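Local coordinates for plantazolicin methyltransferase BamL (Bacillus amyloliquefaciens subsp. plantarum, PDB 5DLY), which probably transfers methyl groups from S-adenosylmethionine to the amino terminus of desmethylplantazolicin, as an N-methyltransferase of plantazolicin biosynthesis, at residues A[64-69]-A[127-132]. Residues are numbered along the deposited sequence; the frame is centred on the assembly and turned at random.
With SAH (S-adenosyl-L-homocysteine), chain C; 5D7 (prop-2-en-1-yl 2-[(1S)-1-amino-4-carbamimidamidobutyl]-1,3-thiazole-4-carboxylate), chain B.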
loop_
_atom_site.group_PDB
_atom_site.type_symbol
_atom_site.label_atom_id
_atom_site.label_comp_id
_atom_site.label_asym_id
_atom_site.label_seq_id
_atom_site.Cartn_x
_atom_site.Cartn_y
_atom_site.Cartn_z
ATOM N N LEU A 64 -8.898 -3.175 -5.971
ATOM C CA LEU A 64 -9.145 -1.780 -5.642
ATOM C C LEU A 64 -7.860 -1.176 -5.077
ATOM O O LEU A 64 -7.346 -1.643 -4.062
ATOM C CB LEU A 64 -10.299 -1.669 -4.636
ATOM C CG LEU A 64 -10.506 -0.314 -3.937
ATOM C CD1 LEU A 64 -10.835 0.788 -4.940
ATOM C CD2 LEU A 64 -11.589 -0.422 -2.874
ATOM N N ASP A 65 -7.356 -0.141 -5.741
ATOM C CA ASP A 65 -6.094 0.487 -5.363
ATOM C C ASP A 65 -6.339 1.815 -4.657
ATOM O O ASP A 65 -6.873 2.772 -5.247
ATOM C CB ASP A 65 -5.223 0.683 -6.617
ATOM C CG ASP A 65 -3.797 1.069 -6.289
ATOM O OD1 ASP A 65 -3.324 0.712 -5.194
ATOM O OD2 ASP A 65 -3.145 1.720 -7.127
ATOM N N ILE A 66 -5.942 1.881 -3.384
ATOM C CA ILE A 66 -6.224 3.059 -2.542
ATOM C C ILE A 66 -5.039 4.026 -2.577
ATOM O O ILE A 66 -3.920 3.635 -2.290
ATOM C CB ILE A 66 -6.528 2.642 -1.075
ATOM C CG1 ILE A 66 -7.680 1.612 -0.998
ATOM C CG2 ILE A 66 -6.791 3.862 -0.197
ATOM C CD1 ILE A 66 -9.027 2.090 -1.510
ATOM N N GLY A 67 -5.285 5.287 -2.931
ATOM C CA GLY A 67 -4.184 6.240 -3.115
ATOM C C GLY A 67 -3.391 5.870 -4.351
ATOM O O GLY A 67 -2.166 5.724 -4.290
ATOM N N CYS A 68 -4.096 5.741 -5.472
ATOM C CA CYS A 68 -3.554 5.127 -6.686
ATOM C C CYS A 68 -2.568 5.999 -7.460
ATOM O O CYS A 68 -2.005 5.542 -8.439
ATOM C CB CYS A 68 -4.697 4.700 -7.610
ATOM S SG CYS A 68 -5.717 6.074 -8.173
ATOM N N GLY A 69 -2.388 7.256 -7.041
ATOM C CA GLY A 69 -1.472 8.157 -7.735
ATOM C C GLY A 69 -1.841 8.284 -9.199
ATOM O O GLY A 69 -3.020 8.347 -9.540
ATOM N N ILE A 127 -7.805 -5.376 -1.925
ATOM C CA ILE A 127 -7.721 -3.946 -1.693
ATOM C C ILE A 127 -6.264 -3.651 -1.335
ATOM O O ILE A 127 -5.709 -4.261 -0.429
ATOM C CB ILE A 127 -8.707 -3.490 -0.589
ATOM C CG1 ILE A 127 -10.144 -3.884 -0.964
ATOM C CG2 ILE A 127 -8.574 -1.991 -0.347
ATOM C CD1 ILE A 127 -11.182 -3.618 0.112
ATOM N N PHE A 128 -5.642 -2.742 -2.081
ATOM C CA PHE A 128 -4.207 -2.474 -1.960
ATOM C C PHE A 128 -3.999 -1.061 -1.434
ATOM O O PHE A 128 -4.586 -0.102 -1.945
ATOM C CB PHE A 128 -3.603 -2.595 -3.364
ATOM C CG PHE A 128 -2.088 -2.642 -3.429
ATOM C CD1 PHE A 128 -1.309 -3.264 -2.455
ATOM C CD2 PHE A 128 -1.444 -2.101 -4.548
ATOM C CE1 PHE A 128 0.073 -3.338 -2.591
ATOM C CE2 PHE A 128 -0.075 -2.170 -4.682
ATOM C CZ PHE A 128 0.689 -2.789 -3.703
ATOM N N ILE A 129 -3.190 -0.928 -0.386
ATOM C CA ILE A 129 -2.867 0.391 0.161
ATOM C C ILE A 129 -1.348 0.484 0.223
ATOM O O ILE A 129 -0.718 0.109 1.224
ATOM C CB ILE A 129 -3.463 0.616 1.572
ATOM C CG1 ILE A 129 -4.946 0.196 1.641
ATOM C CG2 ILE A 129 -3.296 2.070 1.966
ATOM C CD1 ILE A 129 -5.567 0.383 3.019
ATOM N N HIS A 130 -0.748 0.982 -0.855
ATOM C CA HIS A 130 0.695 0.923 -1.013
ATOM C C HIS A 130 1.335 2.282 -0.775
ATOM O O HIS A 130 1.070 3.252 -1.491
ATOM C CB HIS A 130 1.025 0.408 -2.427
ATOM C CG HIS A 130 2.471 0.084 -2.648
ATOM N ND1 HIS A 130 3.085 -1.032 -2.122
ATOM C CD2 HIS A 130 3.408 0.712 -3.398
ATOM C CE1 HIS A 130 4.351 -1.054 -2.505
ATOM N NE2 HIS A 130 4.569 -0.011 -3.290
ATOM N N LEU A 131 2.207 2.325 0.232
ATOM C CA LEU A 131 3.019 3.503 0.547
ATOM C C LEU A 131 2.207 4.800 0.721
ATOM O O LEU A 131 2.618 5.884 0.266
ATOM C CB LEU A 131 4.191 3.639 -0.460
ATOM C CG LEU A 131 5.083 2.402 -0.656
ATOM C CD1 LEU A 131 6.167 2.656 -1.701
ATOM C CD2 LEU A 131 5.706 1.959 0.667
ATOM N N CYS A 132 1.057 4.701 1.386
ATOM C CA CYS A 132 0.237 5.904 1.614
ATOM C C CYS A 132 -0.584 5.946 2.901
ATOM O O CYS A 132 -1.214 6.961 3.178
ATOM C CB CYS A 132 -0.686 6.175 0.421
ATOM S SG CYS A 132 -1.917 4.899 0.081
HETATM N N SAH C . -0.085 3.969 -3.918
HETATM C CA SAH C . 0.945 4.901 -4.483
HETATM C CB SAH C . 1.220 6.028 -3.493
HETATM C CG SAH C . 1.358 7.366 -4.223
HETATM S SD SAH C . 1.927 8.660 -3.153
HETATM C C SAH C . 2.220 4.152 -4.753
HETATM O O SAH C . 2.265 2.929 -4.689
HETATM O OXT SAH C . 3.262 4.742 -5.037
HETATM C "C5'" SAH C . 0.585 8.845 -2.014
HETATM C "C4'" SAH C . -0.759 9.072 -2.696
HETATM O "O4'" SAH C . -1.805 8.991 -1.718
HETATM C "C3'" SAH C . -0.876 10.462 -3.320
HETATM O "O3'" SAH C . -1.185 10.350 -4.723
HETATM C "C2'" SAH C . -1.983 11.146 -2.525
HETATM O "O2'" SAH C . -2.788 12.064 -3.271
HETATM C "C1'" SAH C . -2.796 9.949 -2.063
HETATM N N9 SAH C . -3.680 10.196 -0.901
HETATM C C8 SAH C . -3.348 10.803 0.258
HETATM N N7 SAH C . -4.409 10.853 1.094
HETATM C C5 SAH C . -5.437 10.257 0.467
HETATM C C6 SAH C . -6.841 9.982 0.801
HETATM N N6 SAH C . -7.316 10.356 2.004
HETATM N N1 SAH C . -7.597 9.334 -0.124
HETATM C C2 SAH C . -7.090 8.972 -1.320
HETATM N N3 SAH C . -5.802 9.190 -1.698
HETATM C C4 SAH C . -4.956 9.832 -0.850
HETATM O O9 5D7 B . 8.681 3.821 0.359
HETATM C C6 5D7 B . 9.288 4.847 0.626
HETATM O O7 5D7 B . 10.687 4.814 0.973
HETATM C C8 5D7 B . 11.392 3.581 1.146
HETATM C C2 5D7 B . 8.626 6.172 0.577
HETATM N N3 5D7 B . 7.380 6.340 0.059
HETATM C C4 5D7 B . 6.920 7.600 0.075
HETATM S S5 5D7 B . 8.135 8.630 0.760
HETATM C C1 5D7 B . 9.252 7.342 1.030
HETATM C CA 5D7 B . 5.638 8.162 -0.399
HETATM N N 5D7 B . 4.946 7.116 -1.142
HETATM C CB 5D7 B . 4.769 8.673 0.759
HETATM C CG 5D7 B . 4.708 7.775 2.000
HETATM C CD 5D7 B . 3.364 7.962 2.685
HETATM N NE 5D7 B . 3.358 7.217 3.937
HETATM C CZ 5D7 B . 3.771 7.614 5.143
HETATM N NH2 5D7 B . 3.695 6.825 6.123
HETATM N NH1 5D7 B . 4.219 8.791 5.319
HETATM C C3 5D7 B . 12.802 3.898 1.572
HETATM C C5 5D7 B . 13.814 3.144 1.190
HETATM O O HOH W 1 -2.022 1.836 -3.138
#
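Phe128 binds strand 62-66 through both of its backbone polar groups: its N donates to Leu64 O at 2.8 Å, and its O accepts from Ile66 N, nearly straight at 168°. Beyond Ile66 the two strands splay apart, and the direct bonding gives way to a water. That water accepts from His130 N and lies within hydrogen-bonding distance of Ile66 O, 2.7 Å away, and Asp65 OD1, with more acceptors near it than protons; it bridges the strand ends where Ile66 O and His130 N are 4.4 Å apart. The widened gap takes the amino group of S-adenosylhomocysteine, whose N donates to Gly67 O (2.7 Å) and His130 O. Close by, Leu131 O accepts a hydrogen bond from N of the substrate analogue, at 3.0 Å.

Asp65 and Phe128 project side by side on one face of the sheet, under helices 23-56 and 72-80. The Asp65 carboxylate, its CG anti to the backbone N (chi1 -169°), brings OD1 to 3.4 Å from Phe128 CD2, with the two planes 24° apart; His130 CB lies over a face of the same ring, toward its rim. On the other face of the sheet, Ile66 CG1 packs on Ile127 CG2 at 3.8 Å and Ile66 CB meets Ile129 CG1, while Phe136 touches both Ile66 and Ile129. Cys132 points its SG back at Ile66 O, 3.4 Å away.

These are the two central parallel strands of the Rossmann-like methyltransferase fold, with the glycine-containing turn at 67-69 following the first. At their ends or just beyond, Gly67 O and His130 O probably favour a protonated amine on S-adenosylhomocysteine, and presumably on the methyl donor, while Leu131 O probably helps hold the analogue's amine near the sulfur SD, as methyl transfer would require.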